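Local coordinates for carbon dioxide concentrating mechanism protein CcmK (Synechococcus elongatus, PDB 4OX6) that probably forms hexameric tiles of the carboxysome shell, the protein coat of the bacterial microcompartment in which carbon dioxide is concentrated, at residues A58-G63 against F104-G109. Numbering follows the deposited sequence.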
# COMPACT_ATOMS: atom_id res chain seq x y z
N ALA A 58 3.73 9.11 -10.27
CA ALA A 58 4.64 9.57 -11.32
C ALA A 58 4.01 9.36 -12.67
O ALA A 58 3.32 8.36 -12.91
CB ALA A 58 5.97 8.82 -11.23
N VAL A 59 4.24 10.29 -13.59
CA VAL A 59 3.82 10.15 -14.99
C VAL A 59 5.07 10.02 -15.85
O VAL A 59 6.06 10.72 -15.62
CB VAL A 59 2.94 11.33 -15.47
CG1 VAL A 59 3.60 12.69 -15.38
CG2 VAL A 59 2.41 11.08 -16.89
N ASN A 60 5.02 9.15 -16.83
CA ASN A 60 6.15 8.83 -17.72
C ASN A 60 5.79 9.19 -19.13
O ASN A 60 4.71 8.82 -19.66
CB ASN A 60 6.42 7.34 -17.61
CG ASN A 60 6.76 6.95 -16.18
OD1 ASN A 60 7.67 7.53 -15.59
ND2 ASN A 60 6.02 6.00 -15.63
N ILE A 61 6.63 10.00 -19.76
CA ILE A 61 6.47 10.44 -21.14
C ILE A 61 7.67 10.02 -21.98
O ILE A 61 8.82 9.89 -21.48
CB ILE A 61 6.22 11.95 -21.21
CG1 ILE A 61 7.44 12.78 -20.79
CG2 ILE A 61 4.98 12.35 -20.44
CD1 ILE A 61 7.32 14.26 -21.16
N ARG A 62 7.44 9.90 -23.27
CA ARG A 62 8.49 9.56 -24.22
C ARG A 62 8.47 10.51 -25.40
O ARG A 62 7.41 10.91 -25.86
CB ARG A 62 8.35 8.15 -24.77
CG ARG A 62 8.27 7.04 -23.74
CD ARG A 62 9.54 6.87 -22.86
NE ARG A 62 10.73 6.48 -23.59
CZ ARG A 62 11.03 5.24 -23.96
NH1 ARG A 62 10.31 4.23 -23.59
NH2 ARG A 62 12.16 5.02 -24.62
N GLY A 63 9.65 10.84 -25.92
CA GLY A 63 9.75 11.64 -27.13
C GLY A 63 11.21 11.97 -27.38
O GLY A 63 12.08 11.50 -26.62
N PHE A 104 11.15 -1.70 -16.31
CA PHE A 104 10.27 -0.67 -15.75
C PHE A 104 9.15 -0.38 -16.73
O PHE A 104 9.36 -0.43 -17.95
CB PHE A 104 11.06 0.58 -15.50
CG PHE A 104 12.05 0.47 -14.36
CD1 PHE A 104 11.69 0.72 -13.08
CD2 PHE A 104 13.34 0.11 -14.59
CE1 PHE A 104 12.60 0.62 -12.01
CE2 PHE A 104 14.27 0.01 -13.54
CZ PHE A 104 13.90 0.29 -12.26
N PRO A 105 7.97 -0.03 -16.19
CA PRO A 105 6.83 0.18 -17.08
C PRO A 105 6.89 1.54 -17.72
O PRO A 105 6.04 2.41 -17.35
CB PRO A 105 5.66 0.02 -16.10
CG PRO A 105 6.19 0.54 -14.78
CD PRO A 105 7.60 0.04 -14.77
N ILE A 106 7.73 1.71 -18.75
CA ILE A 106 7.94 2.98 -19.40
C ILE A 106 7.93 2.86 -20.92
O ILE A 106 8.22 3.83 -21.62
CB ILE A 106 9.27 3.70 -18.97
CG1 ILE A 106 10.49 2.83 -19.32
CG2 ILE A 106 9.18 4.02 -17.51
CD1 ILE A 106 11.81 3.55 -19.27
N GLY A 107 7.57 1.67 -21.43
CA GLY A 107 7.45 1.45 -22.86
C GLY A 107 6.14 1.93 -23.45
O GLY A 107 5.23 2.28 -22.72
N PHE A 108 6.04 1.88 -24.77
CA PHE A 108 4.84 2.21 -25.51
C PHE A 108 3.86 1.02 -25.56
O PHE A 108 4.17 0.01 -26.19
CB PHE A 108 5.20 2.62 -26.95
CG PHE A 108 5.94 3.90 -27.06
CD1 PHE A 108 5.30 5.09 -27.22
CD2 PHE A 108 7.33 3.89 -27.09
CE1 PHE A 108 6.02 6.26 -27.38
CE2 PHE A 108 8.02 5.06 -27.23
CZ PHE A 108 7.34 6.25 -27.37
N GLY A 109 2.71 1.15 -24.94
CA GLY A 109 1.71 0.09 -24.96
C GLY A 109 0.71 0.28 -26.11
O GLY A 109 0.66 1.33 -26.74
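Arg62, reaching out from strand 56-63, hydrogen-bonds the backbone carbonyl of Ile106 and packs against the ring of Phe108, in the loop that follows helix 98-103 and runs across one face of the antiparallel sheet. One arginine thus holds an irregular segment to a strand. Bent at chi2 and chi3, its chain curls beside the loop, and NH1 donates to Ile106 O at 2.9 Å, N-H...O angle 154°. The oxygen lies close to the guanidinium plane, whereas the donor sits above the carbonyl plane. NH1 also forms a salt bridge with Glu101, while NE and NH2 bond to the carbonyls of Ala19 and Gln18, so all three nitrogens are engaged and the group's rotation is fixed. The Phe108 ring comes obliquely against the root of the same chain, CZ to Arg62 CB 3.4 Å, with CE2 over one guanidinium face and the planes 33° apart. With an alanine in place of Arg62, the carbonyls of Ile106, Ala19 and Gln18 would probably lose their donor, Glu101 its mate, and the Phe108 ring its packing beyond CB. Two residues back, Asn60 presents its amide to the Ile106 methyl CG2, CG to CG2 4.0 Å, the side chains crossing at about a right angle; the polar ends of that amide are held by Ser22 and Ser48. Ser48 also bonds to Pro105 O, linking strand and loop indirectly. Pro105 centres an inverse gamma turn and packs on Tyr49 of a neighbouring subunit. The whole is a C-terminal segment laid over the sheet of a BMC-domain alpha/beta fold, within a six-chain assembly consistent with a shell hexamer.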